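Local coordinates for protein mRNA export factor MEX67 (Candida albicans, PDB 1Q40) that probably takes part in exporting mRNA from the nucleus, its NTF2-like M domain being the part that pairs with a partner protein, at residues A116-F128 and G133-V145. Residues are numbered along the deposited sequence; the frame is centred on the assembly and turned at random.
Sequences ATPELFSMEVYKF and GIMITLHGSFDEV
Strands 122-127 and 134-145 form an antiparallel beta hairpin, their axes 4.6 Å apart at closest and 168° between their directions. Ser122 with His139, Glu124 with Thr137 and Tyr126 with Met135 are hydrogen-bonded pairs, each with two backbone bonds. Toward the turn, Phe128 N bonds to Gly133 O at 3.0 Å, approaching from above the carbonyl plane.

Ser122, Glu124, Tyr126, Met135, Thr137 and His139 share one face. Met135, a selenomethionine, lies against Tyr126: its CB sits over the ring face, 3.8 Å from the ring centroid. The side chain bends at chi2 (-104°), which swings SE off to one side of the ring. Met135 SE then meets the edge of the Phe128 ring, 3.8 Å from Phe128 CD1, a Met-aromatic contact. Further along, His139 NE2 gives a nearly straight hydrogen bond to Glu124 OE2 (2.9 Å), though the placing of OE2 is less sure. The carboxylate meets the imidazole at its edge, with the two planes only 25° apart. Asp184 takes the other ring nitrogen, ND1, and would help fix the rotation of the ring. Ser122 OG lies 3.4 Å from His139 CD2 and is buried without a polar partner.

The opposite face is apolar. Met123 SE runs beside Ile136 CG2 at 4.1 Å, and Val125 CG2 packs alongside Ile134 CD1. Leu138 CD1 reaches Phe121 CB.

Helix 14-29 packs on this apolar face, touching Val125, Ile136 and Leu138. The polar and aromatic face meets another protein chain, and a basic side chain of that chain forms a salt bridge with Glu124, consistent with heterodimer pairing through an NTF2-like sheet. At its far edge, strand 134-145 continues the curved sheet by backbone hydrogen bonds to strand 181-190.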
ATOM      1  N   ALA B 116     -17.240 -17.204  -3.583  1.00 63.36           N
ATOM      2  CA  ALA B 116     -17.926 -17.227  -4.872  1.00 64.20           C
ATOM      3  C   ALA B 116     -17.102 -16.578  -5.975  1.00 63.32           C
ATOM      4  O   ALA B 116     -17.057 -17.082  -7.092  1.00 64.01           O
ATOM      5  CB  ALA B 116     -19.280 -16.537  -4.763  1.00 63.96           C
ATOM      6  N   THR B 117     -16.465 -15.452  -5.659  1.00 61.47           N
ATOM      7  CA  THR B 117     -15.717 -14.673  -6.644  1.00 60.61           C
ATOM      8  C   THR B 117     -14.307 -14.333  -6.148  1.00 59.02           C
ATOM      9  O   THR B 117     -13.994 -13.165  -5.933  1.00 56.91           O
ATOM     10  CB  THR B 117     -16.473 -13.366  -6.989  1.00 59.89           C
ATOM     11  OG1 THR B 117     -17.881 -13.604  -7.048  1.00 61.03           O
ATOM     12  CG2 THR B 117     -16.139 -12.896  -8.392  1.00 60.80           C
ATOM     13  N   PRO B 118     -13.457 -15.348  -5.986  1.00 59.27           N
ATOM     14  CA  PRO B 118     -12.072 -15.139  -5.528  1.00 57.85           C
ATOM     15  C   PRO B 118     -11.221 -14.326  -6.500  1.00 56.26           C
ATOM     16  O   PRO B 118     -10.167 -13.822  -6.115  1.00 55.17           O
ATOM     17  CB  PRO B 118     -11.512 -16.562  -5.416  1.00 59.55           C
ATOM     18  CG  PRO B 118     -12.391 -17.399  -6.283  1.00 61.54           C
ATOM     19  CD  PRO B 118     -13.747 -16.771  -6.237  1.00 61.19           C
ATOM     20  N   GLU B 119     -11.685 -14.223  -7.742  1.00 55.69           N
ATOM     21  CA  GLU B 119     -11.009 -13.469  -8.794  1.00 54.52           C
ATOM     22  C   GLU B 119     -11.086 -11.940  -8.643  1.00 51.35           C
ATOM     23  O   GLU B 119     -10.385 -11.224  -9.355  1.00 50.93           O
ATOM     24  CB  GLU B 119     -11.556 -13.891 -10.170  1.00 56.14           C
ATOM     25  CG  GLU B 119     -13.014 -13.511 -10.426  1.00 57.48           C
ATOM     26  CD  GLU B 119     -13.991 -14.669 -10.277  1.00 60.14           C
ATOM     27  OE1 GLU B 119     -13.774 -15.579  -9.435  1.00 60.16           O
ATOM     28  OE2 GLU B 119     -15.006 -14.655 -11.004  1.00 62.93           O
ATOM     29  N   LEU B 120     -11.928 -11.434  -7.741  1.00 48.94           N
ATOM     30  CA  LEU B 120     -11.925  -9.995  -7.421  1.00 46.58           C
ATOM     31  C   LEU B 120     -10.677  -9.580  -6.632  1.00 43.94           C
ATOM     32  O   LEU B 120     -10.410  -8.385  -6.462  1.00 42.89           O
ATOM     33  CB  LEU B 120     -13.153  -9.605  -6.595  1.00 46.40           C
ATOM     34  CG  LEU B 120     -14.550  -9.897  -7.134  1.00 48.47           C
ATOM     35  CD1 LEU B 120     -15.599  -9.379  -6.160  1.00 48.28           C
ATOM     36  CD2 LEU B 120     -14.754  -9.292  -8.516  1.00 49.83           C
ATOM     37  N   PHE B 121      -9.932 -10.570  -6.149  1.00 42.69           N
ATOM     38  CA  PHE B 121      -8.870 -10.372  -5.183  1.00 41.18           C
ATOM     39  C   PHE B 121      -7.502 -10.734  -5.751  1.00 40.91           C
ATOM     40  O   PHE B 121      -7.381 -11.618  -6.610  1.00 41.60           O
ATOM     41  CB  PHE B 121      -9.164 -11.208  -3.932  1.00 41.42           C
ATOM     42  CG  PHE B 121     -10.444 -10.827  -3.249  1.00 40.28           C
ATOM     43  CD1 PHE B 121     -11.643 -11.450  -3.591  1.00 41.43           C
ATOM     44  CD2 PHE B 121     -10.460  -9.831  -2.278  1.00 38.80           C
ATOM     45  CE1 PHE B 121     -12.836 -11.083  -2.969  1.00 40.96           C
ATOM     46  CE2 PHE B 121     -11.652  -9.454  -1.653  1.00 37.92           C
ATOM     47  CZ  PHE B 121     -12.837 -10.073  -1.999  1.00 38.91           C
ATOM     48  N   SER B 122      -6.480 -10.012  -5.300  1.00 39.13           N
ATOM     49  CA  SER B 122      -5.090 -10.412  -5.509  1.00 39.10           C
ATOM     50  C   SER B 122      -4.350 -10.394  -4.175  1.00 38.48           C
ATOM     51  O   SER B 122      -4.749  -9.702  -3.236  1.00 37.07           O
ATOM     52  CB  SER B 122      -4.389  -9.525  -6.546  1.00 38.53           C
ATOM     53  OG  SER B 122      -4.254  -8.181  -6.113  1.00 37.86           O
HETATM   54  N   MSE B 123      -3.273 -11.165  -4.103  1.00 39.07           N
HETATM   55  CA  MSE B 123      -2.553 -11.378  -2.855  1.00 39.40           C
HETATM   56  C   MSE B 123      -1.073 -11.632  -3.117  1.00 39.76           C
HETATM   57  O   MSE B 123      -0.731 -12.317  -4.072  1.00 40.05           O
HETATM   58  CB  MSE B 123      -3.163 -12.584  -2.136  1.00 40.56           C
HETATM   59  CG  MSE B 123      -2.730 -12.785  -0.679  1.00 41.68           C
HETATM   60 SE   MSE B 123      -3.492 -14.435   0.127  0.50 44.08          SE
HETATM   61  CE  MSE B 123      -5.094 -14.570  -0.883  1.00 44.33           C
ATOM     62  N   GLU B 124      -0.214 -11.067  -2.268  1.00 39.24           N
ATOM     63  CA  GLU B 124       1.201 -11.433  -2.194  1.00 40.32           C
ATOM     64  C   GLU B 124       1.497 -11.999  -0.808  1.00 41.07           C
ATOM     65  O   GLU B 124       0.955 -11.525   0.184  1.00 39.59           O
ATOM     66  CB  GLU B 124       2.094 -10.217  -2.434  1.00 39.23           C
ATOM     67  CG  GLU B 124       1.830  -9.488  -3.739  1.00 39.50           C
ATOM     68  CD  GLU B 124       0.713  -8.457  -3.648  1.00 38.63           C
ATOM     69  OE1 GLU B 124      -0.268  -8.595  -4.392  1.00 38.25           O
ATOM     70  OE2 GLU B 124       0.812  -7.505  -2.839  1.00 37.95           O
ATOM     71  N   VAL B 125       2.351 -13.016  -0.745  1.00 42.90           N
ATOM     72  CA  VAL B 125       2.801 -13.580   0.527  1.00 44.45           C
ATOM     73  C   VAL B 125       4.299 -13.900   0.452  1.00 46.01           C
ATOM     74  O   VAL B 125       4.762 -14.539  -0.492  1.00 46.04           O
ATOM     75  CB  VAL B 125       1.955 -14.823   0.948  1.00 45.90           C
ATOM     76  CG1 VAL B 125       1.803 -15.800  -0.190  1.00 47.64           C
ATOM     77  CG2 VAL B 125       2.559 -15.526   2.170  1.00 47.39           C
ATOM     78  N   TYR B 126       5.042 -13.427   1.445  1.00 46.86           N
ATOM     79  CA  TYR B 126       6.490 -13.565   1.472  1.00 48.85           C
ATOM     80  C   TYR B 126       7.023 -13.469   2.905  1.00 50.68           C
ATOM     81  O   TYR B 126       6.283 -13.154   3.825  1.00 50.03           O
ATOM     82  CB  TYR B 126       7.140 -12.500   0.571  1.00 47.87           C
ATOM     83  CG  TYR B 126       6.657 -11.068   0.811  1.00 45.67           C
ATOM     84  CD1 TYR B 126       7.445 -10.162   1.510  1.00 44.55           C
ATOM     85  CD2 TYR B 126       5.423 -10.627   0.329  1.00 44.67           C
ATOM     86  CE1 TYR B 126       7.022  -8.850   1.733  1.00 43.42           C
ATOM     87  CE2 TYR B 126       4.981  -9.305   0.550  1.00 43.04           C
ATOM     88  CZ  TYR B 126       5.795  -8.427   1.252  1.00 42.35           C
ATOM     89  OH  TYR B 126       5.397  -7.133   1.475  1.00 38.89           O
ATOM     90  N   LYS B 127       8.310 -13.745   3.085  1.00 53.47           N
ATOM     91  CA  LYS B 127       8.930 -13.750   4.407  1.00 55.88           C
ATOM     92  C   LYS B 127       9.144 -12.338   4.969  1.00 55.53           C
ATOM     93  O   LYS B 127       9.561 -11.428   4.258  1.00 54.37           O
ATOM     94  CB  LYS B 127      10.287 -14.472   4.363  1.00 57.71           C
ATOM     95  CG  LYS B 127      10.205 -15.995   4.355  1.00 61.63           C
ATOM     96  CD  LYS B 127      11.605 -16.618   4.450  1.00 66.08           C
ATOM     97  CE  LYS B 127      11.581 -18.131   4.236  1.00 69.19           C
ATOM     98  NZ  LYS B 127      12.848 -18.785   4.678  1.00 71.73           N
ATOM     99  N   PHE B 128       8.851 -12.190   6.257  1.00 56.94           N
ATOM    100  CA  PHE B 128       9.294 -11.059   7.065  1.00 57.62           C
ATOM    101  C   PHE B 128      10.757 -11.330   7.484  1.00 60.15           C
ATOM    102  O   PHE B 128      11.098 -12.479   7.771  1.00 61.50           O
ATOM    103  CB  PHE B 128       8.380 -10.939   8.292  1.00 57.31           C
ATOM    104  CG  PHE B 128       8.470  -9.622   9.002  1.00 55.87           C
ATOM    105  CD1 PHE B 128       7.997  -8.464   8.404  1.00 53.65           C
ATOM    106  CD2 PHE B 128       9.019  -9.538  10.273  1.00 56.18           C
ATOM    107  CE1 PHE B 128       8.082  -7.245   9.055  1.00 52.57           C
ATOM    108  CE2 PHE B 128       9.104  -8.319  10.927  1.00 55.59           C
ATOM    109  CZ  PHE B 128       8.632  -7.171  10.313  1.00 53.25           C
ATOM    110  N   GLY B 133       8.423 -14.622  10.699  1.00 62.69           N
ATOM    111  CA  GLY B 133       7.097 -14.191  10.302  1.00 60.02           C
ATOM    112  C   GLY B 133       6.893 -14.211   8.799  1.00 57.99           C
ATOM    113  O   GLY B 133       7.843 -14.384   8.036  1.00 57.45           O
ATOM    114  N   ILE B 134       5.638 -14.059   8.380  1.00 55.55           N
ATOM    115  CA  ILE B 134       5.302 -13.869   6.976  1.00 53.91           C
ATOM    116  C   ILE B 134       4.449 -12.615   6.808  1.00 50.86           C
ATOM    117  O   ILE B 134       3.735 -12.216   7.720  1.00 49.68           O
ATOM    118  CB  ILE B 134       4.601 -15.125   6.372  1.00 54.98           C
ATOM    119  CG1 ILE B 134       3.239 -15.384   7.009  1.00 55.81           C
ATOM    120  CG2 ILE B 134       5.484 -16.377   6.535  1.00 57.26           C
ATOM    121  CD1 ILE B 134       2.360 -16.261   6.165  1.00 57.35           C
HETATM  122  N   MSE B 135       4.566 -11.999   5.639  1.00 48.70           N
HETATM  123  CA  MSE B 135       3.777 -10.841   5.241  1.00 46.48           C
HETATM  124  C   MSE B 135       2.693 -11.325   4.311  1.00 44.29           C
HETATM  125  O   MSE B 135       2.986 -12.028   3.356  1.00 44.29           O
HETATM  126  CB  MSE B 135       4.635  -9.855   4.459  1.00 46.42           C
HETATM  127  CG  MSE B 135       5.800  -9.281   5.211  1.00 50.03           C
HETATM  128 SE   MSE B 135       5.423  -7.452   5.753  1.00 54.64          SE
HETATM  129  CE  MSE B 135       5.780  -6.513   4.229  1.00 54.60           C
ATOM    130  N   ILE B 136       1.450 -10.949   4.590  1.00 41.50           N
ATOM    131  CA  ILE B 136       0.329 -11.223   3.702  1.00 39.96           C
ATOM    132  C   ILE B 136      -0.364  -9.907   3.346  1.00 37.36           C
ATOM    133  O   ILE B 136      -0.844  -9.204   4.230  1.00 35.19           O
ATOM    134  CB  ILE B 136      -0.689 -12.168   4.374  1.00 40.72           C
ATOM    135  CG1 ILE B 136      -0.014 -13.448   4.883  1.00 42.50           C
ATOM    136  CG2 ILE B 136      -1.809 -12.503   3.390  1.00 40.64           C
ATOM    137  CD1 ILE B 136      -0.856 -14.241   5.865  1.00 43.48           C
ATOM    138  N   THR B 137      -0.415  -9.588   2.056  1.00 35.54           N
ATOM    139  CA  THR B 137      -1.136  -8.414   1.570  1.00 34.16           C
ATOM    140  C   THR B 137      -2.251  -8.820   0.604  1.00 33.76           C
ATOM    141  O   THR B 137      -2.015  -9.520  -0.381  1.00 34.28           O
ATOM    142  CB  THR B 137      -0.162  -7.432   0.914  1.00 32.97           C
ATOM    143  OG1 THR B 137       0.703  -6.900   1.920  1.00 34.78           O
ATOM    144  CG2 THR B 137      -0.864  -6.199   0.383  1.00 32.40           C
ATOM    145  N   LEU B 138      -3.465  -8.370   0.908  1.00 32.27           N
ATOM    146  CA  LEU B 138      -4.649  -8.666   0.126  1.00 31.19           C
ATOM    147  C   LEU B 138      -5.182  -7.379  -0.486  1.00 29.76           C
ATOM    148  O   LEU B 138      -5.200  -6.338   0.169  1.00 28.14           O
ATOM    149  CB  LEU B 138      -5.713  -9.295   1.029  1.00 31.87           C
ATOM    150  CG  LEU B 138      -7.060  -9.650   0.378  1.00 31.72           C
ATOM    151  CD1 LEU B 138      -6.885 -10.787  -0.592  1.00 32.20           C
ATOM    152  CD2 LEU B 138      -8.132  -9.965   1.428  1.00 31.57           C
ATOM    153  N   HIS B 139      -5.603  -7.460  -1.748  1.00 29.22           N
ATOM    154  CA  HIS B 139      -6.184  -6.340  -2.491  1.00 28.44           C
ATOM    155  C   HIS B 139      -7.530  -6.768  -3.046  1.00 28.86           C
ATOM    156  O   HIS B 139      -7.668  -7.884  -3.538  1.00 29.87           O
ATOM    157  CB  HIS B 139      -5.296  -5.915  -3.663  1.00 28.40           C
ATOM    158  CG  HIS B 139      -3.845  -5.762  -3.314  1.00 27.35           C
ATOM    159  ND1 HIS B 139      -3.316  -4.585  -2.831  1.00 26.62           N
ATOM    160  CD2 HIS B 139      -2.807  -6.624  -3.423  1.00 27.93           C
ATOM    161  CE1 HIS B 139      -2.022  -4.745  -2.620  1.00 26.18           C
ATOM    162  NE2 HIS B 139      -1.688  -5.975  -2.969  1.00 27.48           N
ATOM    163  N   GLY B 140      -8.524  -5.888  -2.993  1.00 28.29           N
ATOM    164  CA  GLY B 140      -9.826  -6.216  -3.540  1.00 28.82           C
ATOM    165  C   GLY B 140     -10.899  -5.185  -3.272  1.00 28.48           C
ATOM    166  O   GLY B 140     -10.617  -3.986  -3.193  1.00 27.29           O
ATOM    167  N   SER B 141     -12.131  -5.667  -3.136  1.00 29.09           N
ATOM    168  CA  SER B 141     -13.282  -4.822  -2.813  1.00 29.42           C
ATOM    169  C   SER B 141     -14.273  -5.527  -1.881  1.00 29.33           C
ATOM    170  O   SER B 141     -14.194  -6.734  -1.670  1.00 30.03           O
ATOM    171  CB  SER B 141     -13.990  -4.383  -4.101  1.00 29.46           C
ATOM    172  OG  SER B 141     -14.443  -5.518  -4.843  1.00 33.41           O
ATOM    173  N   PHE B 142     -15.178  -4.751  -1.293  1.00 29.07           N
ATOM    174  CA  PHE B 142     -16.256  -5.298  -0.469  1.00 29.30           C
ATOM    175  C   PHE B 142     -17.543  -4.493  -0.614  1.00 29.86           C
ATOM    176  O   PHE B 142     -17.534  -3.361  -1.110  1.00 28.84           O
ATOM    177  CB  PHE B 142     -15.848  -5.420   1.015  1.00 28.90           C
ATOM    178  CG  PHE B 142     -15.413  -4.115   1.665  1.00 26.91           C
ATOM    179  CD1 PHE B 142     -16.344  -3.151   2.048  1.00 27.11           C
ATOM    180  CD2 PHE B 142     -14.080  -3.868   1.913  1.00 26.36           C
ATOM    181  CE1 PHE B 142     -15.936  -1.946   2.649  1.00 25.00           C
ATOM    182  CE2 PHE B 142     -13.668  -2.665   2.514  1.00 24.06           C
ATOM    183  CZ  PHE B 142     -14.596  -1.720   2.882  1.00 23.87           C
ATOM    184  N   ASP B 143     -18.654  -5.109  -0.213  1.00 31.02           N
ATOM    185  CA  ASP B 143     -19.926  -4.427  -0.048  1.00 31.95           C
ATOM    186  C   ASP B 143     -20.079  -4.060   1.417  1.00 31.20           C
ATOM    187  O   ASP B 143     -19.642  -4.796   2.293  1.00 31.44           O
ATOM    188  CB  ASP B 143     -21.081  -5.342  -0.438  1.00 33.80           C
ATOM    189  CG  ASP B 143     -21.101  -5.642  -1.906  1.00 37.79           C
ATOM    190  OD1 ASP B 143     -21.668  -4.821  -2.656  1.00 42.47           O
ATOM    191  OD2 ASP B 143     -20.569  -6.662  -2.404  1.00 43.78           O
ATOM    192  N   GLU B 144     -20.685  -2.913   1.681  1.00 30.78           N
ATOM    193  CA  GLU B 144     -21.069  -2.560   3.035  1.00 30.74           C
ATOM    194  C   GLU B 144     -22.520  -2.959   3.193  1.00 31.76           C
ATOM    195  O   GLU B 144     -23.360  -2.525   2.416  1.00 32.46           O
ATOM    196  CB  GLU B 144     -20.880  -1.070   3.277  1.00 29.83           C
ATOM    197  CG  GLU B 144     -19.422  -0.652   3.258  1.00 29.13           C
ATOM    198  CD  GLU B 144     -19.235   0.855   3.336  1.00 28.93           C
ATOM    199  OE1 GLU B 144     -20.244   1.585   3.265  1.00 29.38           O
ATOM    200  OE2 GLU B 144     -18.075   1.314   3.448  1.00 27.02           O
ATOM    201  N   VAL B 145     -22.806  -3.802   4.183  1.00 32.80           N
ATOM    202  CA  VAL B 145     -24.155  -4.338   4.400  1.00 33.54           C
ATOM    203  C   VAL B 145     -24.901  -3.695   5.575  1.00 33.21           C
ATOM    204  O   VAL B 145     -26.116  -3.826   5.684  1.00 33.52           O
ATOM    205  CB  VAL B 145     -24.130  -5.871   4.581  1.00 34.72           C
ATOM    206  CG1 VAL B 145     -23.598  -6.548   3.323  1.00 35.95           C
ATOM    207  CG2 VAL B 145     -23.300  -6.286   5.793  1.00 35.92           C
TER
HETATM  208  O   HOH W   1       3.050  -6.669   1.225  1.00 38.67           O